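Local atomic coordinates of cell wall binding protein cwp8 (PDB entry 5J6Q), a protein that is a surface-layer-associated cell wall protein of Clostridium difficile that probably anchors itself to the cell wall through its three CWB2 modules. Residues N61-T64 and E65-L69; Q188-S191 and A192-F196; T202-G205 and R206-V209; N264-L267 and V268-L271; L572-G576 and E577-K581. All coordinates share one frame; numbering follows the deposited sequence.

Contact 1 is a surface turn between helix 53-61 and strand 68-75, with its centre about 26 Å from that of contact 2 and farther from the rest. Contacts 2, 3 and 4 belong to Cwp8 domain 3 and form a more buried group: the end of strand 186-191 and the starts of helices 203-213 and 265-280. Contact 2 touches both helix starts, through the backbone of Glu194 and Leu195 and through the Phe196 ring. Contact 5, mostly buried, lies in a CWB2 module. A glutamine amide organises contact 1, a serine and a carboxylate contact 2; contacts 3 and 4 combine an N-cap, weak in contact 4, with arginines folded over the helix start; contact 5 relies on a glutamine and water.

Contact 1: N61-T64 and E65-L69; sequences NSLT and EGQSL
Gln67 folds its side chain back over Thr64, across the type II beta turn that runs from Thr64 to Gln67 and leads from helix 53-61 into strand 68-75, adding side-chain bonds to the backbone bond that closes it. The two side chains approach at a slant, with the glutamine amide oxygen directed at the start of the turn. Gln67 OE1 takes a nearly straight bond from the backbone N of Thr64 at 2.9 Å (165°), the donor lying 17° off the carbonyl plane. A second, weak bond reaches the same oxygen from the hydroxyl, Thr64 OG1 to Gln67 OE1 at 3.0 Å, so backbone and side chain of one residue grip a single acceptor. The hydroxyl is turned there by chi1 of 53°, which sets OG1 between the backbone N and the carbonyl carbon of Thr64. The turn itself is closed by Gln67 N donating to Thr64 O at 2.9 Å. Gly66 takes the position where positive phi is required, and a side chain there would press on the preceding carbonyl oxygen.

Next to these polar bonds, Leu63 turns its two methyl branches to different neighbours. CD2 rests against Gln67 CB at 3.8 Å, next to the aliphatic root of the glutamine, while the other branch meets Leu69, whose side chain crosses that of Leu63 at about a right angle. Leu69 is buried and also packs on Val182 of strand 178-183, the neighbouring strand in the sheet. Its contact with the loop is made where Leu63 CD1 lies 4.0 Å from Leu69 CG.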
# COMPACT_ATOMS: atom_id res chain seq x y z
N ASN A 61 -18.72 11.37 22.20
CA ASN A 61 -19.31 10.03 22.40
C ASN A 61 -20.56 9.82 21.62
O ASN A 61 -20.88 8.68 21.31
CB ASN A 61 -19.61 9.78 23.84
CG ASN A 61 -18.33 9.57 24.62
OD1 ASN A 61 -18.38 9.49 25.85
ND2 ASN A 61 -17.16 9.49 23.98
N SER A 62 -21.25 10.88 21.25
CA SER A 62 -22.52 10.65 20.53
C SER A 62 -22.24 10.50 19.00
O SER A 62 -23.16 10.32 18.19
CB SER A 62 -23.42 11.83 20.79
OG SER A 62 -22.93 12.91 19.99
N LEU A 63 -20.98 10.56 18.62
CA LEU A 63 -20.64 10.42 17.21
C LEU A 63 -20.86 8.98 16.67
O LEU A 63 -20.31 8.02 17.24
CB LEU A 63 -19.17 10.78 17.03
CG LEU A 63 -18.86 12.22 17.07
CD1 LEU A 63 -17.33 12.33 16.93
CD2 LEU A 63 -19.62 13.01 15.92
N THR A 64 -21.76 8.77 15.62
CA THR A 64 -21.82 7.38 15.11
C THR A 64 -20.67 7.12 14.08
O THR A 64 -19.91 8.04 13.73
CB THR A 64 -23.15 7.00 14.47
OG1 THR A 64 -23.50 7.95 13.47
CG2 THR A 64 -24.21 6.86 15.49
N GLU A 65 -20.52 5.83 13.61
CA GLU A 65 -19.49 5.43 12.64
C GLU A 65 -19.39 6.37 11.48
O GLU A 65 -20.39 6.66 10.84
CB GLU A 65 -19.76 4.02 12.11
CG GLU A 65 -19.67 2.96 13.20
CD GLU A 65 -20.60 1.80 12.93
OE1 GLU A 65 -20.08 0.68 12.69
OE2 GLU A 65 -21.86 2.01 12.94
N GLY A 66 -18.20 6.89 11.22
CA GLY A 66 -18.04 7.79 10.09
C GLY A 66 -18.20 9.26 10.42
O GLY A 66 -17.53 10.11 9.84
N GLN A 67 -19.09 9.57 11.38
CA GLN A 67 -19.34 10.97 11.77
C GLN A 67 -18.13 11.63 12.41
O GLN A 67 -17.32 11.00 13.08
CB GLN A 67 -20.53 11.03 12.75
CG GLN A 67 -21.87 10.74 12.05
CD GLN A 67 -23.03 11.17 12.93
OE1 GLN A 67 -23.08 10.88 14.15
NE2 GLN A 67 -23.98 11.89 12.33
N SER A 68 -18.03 12.91 12.24
CA SER A 68 -16.93 13.63 12.81
C SER A 68 -17.43 15.00 13.32
O SER A 68 -18.57 15.41 12.99
CB SER A 68 -15.82 13.75 11.76
OG SER A 68 -16.02 14.80 10.82
N LEU A 69 -16.59 15.73 14.13
CA LEU A 69 -16.97 17.06 14.57
C LEU A 69 -15.66 17.82 14.69
O LEU A 69 -14.59 17.17 14.78
CB LEU A 69 -17.73 17.05 15.94
CG LEU A 69 -16.98 16.28 17.09
CD1 LEU A 69 -15.74 17.04 17.60
CD2 LEU A 69 -17.98 16.07 18.33

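Contact 2: Q188-S191 and A192-F196; sequences QDIS and AEELF
With chi1 of 69°, Ser191 holds OG between its backbone N and carbonyl carbon, facing the turn ahead, while Glu194, extended beyond CG, runs back toward the strand. These torsions allow a reciprocal pair of bonds resembling a capping box at the end of strand 186-191, although 192-195 has helical backbone angles without the regular helical bonds. In one direction Ser191 N donates to Glu194 OE2 at 3.2 Å (153°), reaching the oxygen from above the carboxylate plane, 54° out of it. In the other, Glu194 N gives a weak bond to Ser191 OG at 3.4 Å. The serine oxygen also lies beside the glutamate chain, 3.3 Å from Glu194 CG.

The same carboxylate leans over the root of Ile190: Glu194 OE2 is 3.4 Å from Ile190 CB, and OE1 sits near the CG2 branch. The other branch of the isoleucine reaches in a different direction, toward buried Leu195, the two side chains meeting at about a right angle. Ile190 also packs on Ile258 and Val260 of strand 256-262, whereas Leu195 lies against Leu204 and Ile208 of helix 203-213, and the pair therefore joins the sheet edge to that helix. Within the turn, Leu195 N is bonded to Ala192 O at 3.0 Å. The apolar seam ends at the methyl Ile190 CD1, which is 3.6 Å from Leu195 CG.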
# COMPACT_ATOMS: atom_id res chain seq x y z
N GLN A 188 -4.80 5.65 10.53
CA GLN A 188 -3.42 5.22 10.48
C GLN A 188 -2.61 6.29 9.79
O GLN A 188 -3.10 6.92 8.84
CB GLN A 188 -3.29 3.91 9.66
CG GLN A 188 -4.03 2.72 10.20
CD GLN A 188 -3.54 1.46 9.50
OE1 GLN A 188 -2.34 1.19 9.46
NE2 GLN A 188 -4.44 0.70 8.93
N ASP A 189 -1.41 6.49 10.25
CA ASP A 189 -0.49 7.43 9.64
C ASP A 189 0.77 6.64 9.23
O ASP A 189 1.58 6.32 10.11
CB ASP A 189 -0.10 8.50 10.66
CG ASP A 189 -0.24 9.87 10.10
OD1 ASP A 189 -0.86 10.70 10.77
OD2 ASP A 189 0.27 10.12 8.98
N ILE A 190 0.95 6.31 7.94
CA ILE A 190 2.10 5.47 7.56
C ILE A 190 2.87 5.98 6.34
O ILE A 190 2.35 6.79 5.56
CB ILE A 190 1.55 4.05 7.24
CG1 ILE A 190 0.50 4.19 6.09
CG2 ILE A 190 0.93 3.40 8.48
CD1 ILE A 190 -0.11 2.86 5.62
N SER A 191 4.10 5.55 6.19
CA SER A 191 4.83 5.95 5.02
C SER A 191 4.17 5.21 3.78
O SER A 191 3.46 4.21 3.94
CB SER A 191 6.29 5.57 5.16
OG SER A 191 6.43 4.15 5.11
N ALA A 192 4.40 5.70 2.57
CA ALA A 192 3.85 5.09 1.37
C ALA A 192 4.59 3.76 1.13
O ALA A 192 3.99 2.81 0.63
CB ALA A 192 4.05 6.03 0.21
N GLU A 193 5.89 3.70 1.52
CA GLU A 193 6.72 2.53 1.33
C GLU A 193 6.15 1.26 1.99
O GLU A 193 6.22 0.19 1.40
CB GLU A 193 8.13 2.80 1.84
CG GLU A 193 8.98 3.56 0.83
CD GLU A 193 8.66 5.07 0.76
OE1 GLU A 193 7.85 5.56 1.58
OE2 GLU A 193 9.23 5.76 -0.10
N GLU A 194 5.58 1.40 3.21
CA GLU A 194 5.00 0.31 3.96
C GLU A 194 3.95 -0.39 3.13
O GLU A 194 3.68 -1.58 3.35
CB GLU A 194 4.30 0.82 5.25
CG GLU A 194 5.23 1.29 6.35
CD GLU A 194 4.46 1.86 7.54
OE1 GLU A 194 3.54 1.15 8.06
OE2 GLU A 194 4.76 3.01 7.94
N LEU A 195 3.29 0.36 2.24
CA LEU A 195 2.26 -0.19 1.36
C LEU A 195 2.72 -0.61 -0.12
O LEU A 195 2.08 -1.42 -0.75
CB LEU A 195 1.19 0.89 1.15
CG LEU A 195 0.41 1.35 2.41
CD1 LEU A 195 -0.89 2.11 1.92
CD2 LEU A 195 -0.07 0.10 3.29
N PHE A 196 3.81 -0.07 -0.62
CA PHE A 196 4.16 -0.22 -2.01
C PHE A 196 5.61 0.08 -2.13
O PHE A 196 6.05 1.11 -1.63
CB PHE A 196 3.25 0.74 -2.80
CG PHE A 196 3.52 0.89 -4.29
CD1 PHE A 196 3.16 -0.11 -5.18
CD2 PHE A 196 4.08 2.07 -4.80
CE1 PHE A 196 3.35 0.05 -6.57
CE2 PHE A 196 4.27 2.25 -6.16
CZ PHE A 196 3.90 1.23 -7.05

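Contact 3: T202-G205 and R206-V209; sequences TTLG and REIV
Arg206 doubles back over the start of its own helix, and the Thr202 carbonyl oxygen lies over one face of its guanidinium, 3.4 Å above the plane and displaced from its middle. That oxygen is also the acceptor of the arginine's backbone, with Arg206 N to Thr202 O at 2.8 Å. The bend at chi3 (-48°) turns the chain back along the helix start, where NH1 finds a partner in Leu201 O. NH2 points toward Glu577 of a CWB2 module, with which it makes a long, weak ion pair.

The packing is close around Gly205, which is buried; a CB there would clash with Thr202 N. Its amide donates to Thr202 OG1 at 2.8 Å (156°), making Thr202 the N-cap of helix 203-213. The threonine hydroxyl is also bonded to Glu194 O in the preceding turn, so the cap is tied to the loop as well as to the helix. One turn on, buried Ile208 continues the helix, its N bonding to Gly205 O at 3.2 Å.

Toward solvent the contacts are sparser. Exposed Leu204 and Glu207 lie side by side, pointing the same way, with Leu204 CD2 3.8 Å from Glu207 OE2. Glu207 N is bonded to Thr203 O at 3.2 Å, while Glu207 CG passes 3.3 Å from that same Thr203 oxygen.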
# COMPACT_ATOMS: atom_id res chain seq x y z
N THR A 202 2.84 -4.20 -1.07
CA THR A 202 3.51 -5.07 -0.06
C THR A 202 2.37 -5.94 0.47
O THR A 202 1.21 -5.78 0.02
CB THR A 202 4.06 -4.17 1.09
OG1 THR A 202 2.92 -3.46 1.56
CG2 THR A 202 5.08 -3.18 0.62
N THR A 203 2.65 -6.87 1.39
CA THR A 203 1.58 -7.62 2.07
C THR A 203 0.63 -6.58 2.77
O THR A 203 -0.58 -6.77 2.75
CB THR A 203 2.20 -8.59 3.18
OG1 THR A 203 3.21 -9.38 2.51
CG2 THR A 203 1.11 -9.58 3.82
N LEU A 204 1.16 -5.50 3.36
CA LEU A 204 0.25 -4.53 4.04
C LEU A 204 -0.58 -3.89 2.94
O LEU A 204 -1.78 -3.74 3.09
CB LEU A 204 1.01 -3.46 4.79
CG LEU A 204 1.66 -3.86 6.12
CD1 LEU A 204 2.10 -2.61 6.86
CD2 LEU A 204 0.66 -4.61 7.03
N GLY A 205 0.11 -3.62 1.75
CA GLY A 205 -0.56 -3.04 0.61
C GLY A 205 -1.73 -3.90 0.19
O GLY A 205 -2.81 -3.36 -0.08
N ARG A 206 -1.54 -5.27 0.11
CA ARG A 206 -2.67 -6.13 -0.35
C ARG A 206 -3.86 -6.32 0.64
O ARG A 206 -4.96 -6.73 0.23
CB ARG A 206 -2.16 -7.55 -0.75
CG ARG A 206 -2.04 -7.67 -2.29
CD ARG A 206 -1.37 -8.99 -2.76
NE ARG A 206 -0.14 -9.28 -2.02
CZ ARG A 206 1.03 -8.64 -2.21
NH1 ARG A 206 1.14 -7.69 -3.13
NH2 ARG A 206 2.10 -8.94 -1.42
N GLU A 207 -3.61 -6.05 1.91
CA GLU A 207 -4.71 -6.08 2.86
C GLU A 207 -5.76 -5.04 2.42
O GLU A 207 -6.94 -5.28 2.56
CB GLU A 207 -4.21 -5.74 4.28
CG GLU A 207 -3.18 -6.76 4.74
CD GLU A 207 -2.84 -6.64 6.23
OE1 GLU A 207 -3.46 -5.81 6.92
OE2 GLU A 207 -1.94 -7.38 6.70
N ILE A 208 -5.34 -3.92 1.87
CA ILE A 208 -6.33 -2.93 1.44
C ILE A 208 -7.12 -3.49 0.24
O ILE A 208 -8.34 -3.41 0.20
CB ILE A 208 -5.56 -1.65 1.10
CG1 ILE A 208 -5.02 -1.08 2.41
CG2 ILE A 208 -6.43 -0.63 0.37
CD1 ILE A 208 -3.94 -0.12 2.12
N VAL A 209 -6.40 -4.09 -0.72
CA VAL A 209 -7.02 -4.71 -1.89
C VAL A 209 -8.02 -5.73 -1.40
O VAL A 209 -9.13 -5.79 -1.94
CB VAL A 209 -5.93 -5.38 -2.80
CG1 VAL A 209 -6.61 -6.20 -3.90
CG2 VAL A 209 -5.04 -4.32 -3.41

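Contact 4: N264-L267 and V268-L271; sequences NHKL and VRDL
Lys266 and Asp270, one helical turn apart, form a fairly long salt bridge, with Lys266 NZ 3.5 Å from Asp270 OD2. The lysine arrives with its last methylene against the carboxylate, Lys266 CE lying nearer to Asp270 OD2, at 3.3 Å, than the charged nitrogen does. The other carboxylate oxygen is engaged by Lys273, so the aspartate probably balances two positive charges. Arg269 is paired with Glu231 through NH1 and with Leu226 O through NE. Bent at chi3 (-84°), it places one guanidinium face over the His265 carbonyl, and NH2 lies 3.6 Å from Lys266 CG.

Backbone bonds form the regular first turns of helix 265-280, whose N-cap is Asn264: its OD1 accepts a straight but weak bond from Leu267 N at 3.4 Å (172°). Val268 N then bonds to Asn264 O at 3.2 Å, and Asp270 N to Lys266 O at 2.7 Å.

The apolar contacts lie on the buried side. Val268 and Leu271 pack on Phe244 of strand 242-249, and Leu267 and Leu271 both meet the Phe196 ring. Between the two leucines the touch is slight, with Leu267 CD1 4.4 Å from Leu271 CB.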
# COMPACT_ATOMS: atom_id res chain seq x y z
N ASN A 264 9.39 10.41 -1.38
CA ASN A 264 9.40 9.88 -2.75
C ASN A 264 8.11 10.22 -3.50
O ASN A 264 7.16 9.44 -3.50
CB ASN A 264 9.57 8.38 -2.70
CG ASN A 264 10.26 7.79 -3.90
OD1 ASN A 264 10.02 8.20 -5.03
ND2 ASN A 264 11.09 6.78 -3.73
N HIS A 265 8.09 11.37 -4.16
CA HIS A 265 6.90 11.81 -4.89
C HIS A 265 6.47 10.84 -5.99
O HIS A 265 5.28 10.67 -6.22
CB HIS A 265 7.14 13.21 -5.46
CG HIS A 265 6.90 14.25 -4.42
ND1 HIS A 265 7.92 14.85 -3.71
CD2 HIS A 265 5.74 14.77 -3.94
CE1 HIS A 265 7.38 15.70 -2.85
NE2 HIS A 265 6.07 15.67 -2.96
N LYS A 266 7.41 10.21 -6.68
CA LYS A 266 6.97 9.27 -7.72
C LYS A 266 6.28 8.06 -7.05
O LYS A 266 5.19 7.72 -7.46
CB LYS A 266 8.13 8.82 -8.61
CG LYS A 266 7.64 8.68 -10.04
CD LYS A 266 8.59 7.92 -10.91
CE LYS A 266 7.79 7.16 -11.94
NZ LYS A 266 8.46 5.91 -12.32
N LEU A 267 6.90 7.45 -6.03
CA LEU A 267 6.28 6.35 -5.27
C LEU A 267 4.80 6.66 -5.01
O LEU A 267 3.92 5.84 -5.34
CB LEU A 267 7.04 6.25 -3.93
CG LEU A 267 6.97 4.93 -3.12
CD1 LEU A 267 5.62 4.32 -3.16
CD2 LEU A 267 8.00 3.93 -3.62
N VAL A 268 4.53 7.89 -4.45
CA VAL A 268 3.17 8.27 -4.09
C VAL A 268 2.27 8.42 -5.26
O VAL A 268 1.09 8.00 -5.20
CB VAL A 268 3.13 9.60 -3.25
CG1 VAL A 268 1.71 9.88 -2.81
CG2 VAL A 268 4.04 9.51 -2.02
N ARG A 269 2.77 9.07 -6.33
CA ARG A 269 1.92 9.24 -7.51
C ARG A 269 1.60 7.80 -8.04
O ARG A 269 0.47 7.48 -8.37
CB ARG A 269 2.68 10.04 -8.61
CG ARG A 269 2.09 11.39 -9.01
CD ARG A 269 2.97 12.06 -10.07
NE ARG A 269 4.07 12.79 -9.45
CZ ARG A 269 5.36 12.55 -9.69
NH1 ARG A 269 6.30 13.25 -9.06
NH2 ARG A 269 5.71 11.62 -10.58
N ASP A 270 2.64 6.97 -8.10
CA ASP A 270 2.52 5.60 -8.63
C ASP A 270 1.55 4.76 -7.80
O ASP A 270 0.57 4.17 -8.34
CB ASP A 270 3.94 5.01 -8.69
CG ASP A 270 4.65 5.58 -9.89
OD1 ASP A 270 3.99 6.24 -10.71
OD2 ASP A 270 5.86 5.37 -10.01
N LEU A 271 1.73 4.83 -6.47
CA LEU A 271 0.84 4.13 -5.55
C LEU A 271 -0.55 4.63 -5.71
O LEU A 271 -1.53 3.86 -5.68
CB LEU A 271 1.31 4.33 -4.08
CG LEU A 271 0.20 3.94 -3.09
CD1 LEU A 271 -0.10 2.47 -3.23
CD2 LEU A 271 0.63 4.18 -1.64

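Contact 5: L572-G576 and E577-K581; sequences LVQIG and EGIAK. With SO4 (sulfate ion), chain F.
In the loop that leaves the C-terminal end of strand 572-575, part of the parallel sheet of a CWB2 module, the side chains of Gln574 and Ile579 meet head-on. Ile579 CD1 touches Gln574 CG at 3.7 Å and Ile575 O at the same distance. With chi1 of 168° the extended glutamine chain reaches into the loop, and its NE2 donates to Gly576 O at 3.0 Å (167°), the acceptor lying in the amide plane. The same NE2 donates to a water, 3.0 Å away, which also accepts from Ile579 N at 3.2 Å. Arg200 holds Gln574 OE1, so both ends of this buried amide have partners. Glu577 folds its chain over the Gly576 carbonyl, and its OE1 is bonded to Ser290. Gly576 and Gly578 both have positive phi at which a CB would jam against the preceding carbonyl oxygen.

At the end of the loop, Ala580 takes the N-cap position and Lys581 N donates to sulfate O4 at 2.7 Å. The ion probably comes from the crystallisation liquor. An anion at the first amide of helix 581-590, just past a strand of a parallel sheet, is characteristic of helix N-termini in alpha/beta folds.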
# COMPACT_ATOMS: atom_id res chain seq x y z
N LEU A 572 1.99 -8.14 -15.34
CA LEU A 572 3.10 -8.99 -14.81
C LEU A 572 2.60 -9.54 -13.47
O LEU A 572 2.24 -8.76 -12.60
CB LEU A 572 4.30 -8.10 -14.71
CG LEU A 572 5.57 -8.70 -14.14
CD1 LEU A 572 5.92 -10.10 -14.76
CD2 LEU A 572 6.61 -7.66 -14.43
N VAL A 573 2.46 -10.86 -13.32
CA VAL A 573 1.98 -11.43 -12.05
C VAL A 573 3.21 -12.09 -11.37
O VAL A 573 3.72 -13.05 -11.94
CB VAL A 573 0.90 -12.49 -12.30
CG1 VAL A 573 0.41 -13.12 -11.01
CG2 VAL A 573 -0.29 -11.91 -13.10
N GLN A 574 3.69 -11.62 -10.23
CA GLN A 574 4.79 -12.34 -9.49
C GLN A 574 4.23 -13.47 -8.57
O GLN A 574 3.37 -13.17 -7.77
CB GLN A 574 5.54 -11.34 -8.53
CG GLN A 574 6.47 -12.08 -7.54
CD GLN A 574 7.39 -11.07 -6.90
OE1 GLN A 574 7.76 -10.08 -7.52
NE2 GLN A 574 7.64 -11.22 -5.60
N ILE A 575 4.71 -14.70 -8.64
CA ILE A 575 4.28 -15.75 -7.72
C ILE A 575 5.33 -15.84 -6.55
O ILE A 575 6.53 -16.05 -6.88
CB ILE A 575 4.28 -17.18 -8.37
CG1 ILE A 575 3.43 -17.18 -9.73
CG2 ILE A 575 3.63 -18.26 -7.38
CD1 ILE A 575 2.12 -16.57 -9.43
N GLY A 576 4.90 -15.78 -5.25
CA GLY A 576 5.93 -15.96 -4.18
C GLY A 576 6.64 -14.68 -3.83
O GLY A 576 6.34 -13.59 -4.39
N GLU A 577 7.59 -14.78 -2.93
CA GLU A 577 8.34 -13.63 -2.39
C GLU A 577 9.83 -13.84 -2.59
O GLU A 577 10.24 -14.93 -2.98
CB GLU A 577 8.06 -13.51 -0.84
CG GLU A 577 6.68 -13.01 -0.55
CD GLU A 577 6.41 -11.59 -1.01
OE1 GLU A 577 5.22 -11.28 -1.27
OE2 GLU A 577 7.36 -10.78 -1.12
N GLY A 578 10.68 -12.83 -2.36
CA GLY A 578 12.13 -13.09 -2.57
C GLY A 578 12.60 -12.85 -4.01
O GLY A 578 13.67 -13.29 -4.41
N ILE A 579 11.78 -12.20 -4.85
CA ILE A 579 12.25 -11.93 -6.19
C ILE A 579 12.71 -10.52 -6.15
O ILE A 579 11.98 -9.65 -5.70
CB ILE A 579 11.12 -12.21 -7.27
CG1 ILE A 579 10.89 -13.79 -7.49
CG2 ILE A 579 11.60 -11.56 -8.56
CD1 ILE A 579 9.50 -14.15 -8.03
N ALA A 580 13.94 -10.25 -6.63
CA ALA A 580 14.52 -8.88 -6.61
C ALA A 580 13.58 -7.88 -7.37
O ALA A 580 13.15 -8.22 -8.49
CB ALA A 580 15.85 -8.94 -7.35
N LYS A 581 13.35 -6.70 -6.83
CA LYS A 581 12.53 -5.65 -7.45
C LYS A 581 13.14 -5.29 -8.81
O LYS A 581 12.43 -4.95 -9.82
CB LYS A 581 12.49 -4.35 -6.55
CG LYS A 581 11.57 -3.26 -7.18
CD LYS A 581 11.17 -2.16 -6.17
CE LYS A 581 12.37 -1.43 -5.61
NZ LYS A 581 11.92 -0.34 -4.70
S SO4 F . 14.49 -6.12 -3.51
O1 SO4 F . 14.56 -4.67 -3.19
O2 SO4 F . 15.64 -6.54 -4.31
O3 SO4 F . 14.51 -6.91 -2.27
O4 SO4 F . 13.25 -6.35 -4.19
O HOH W 1 9.56 -10.38 -3.51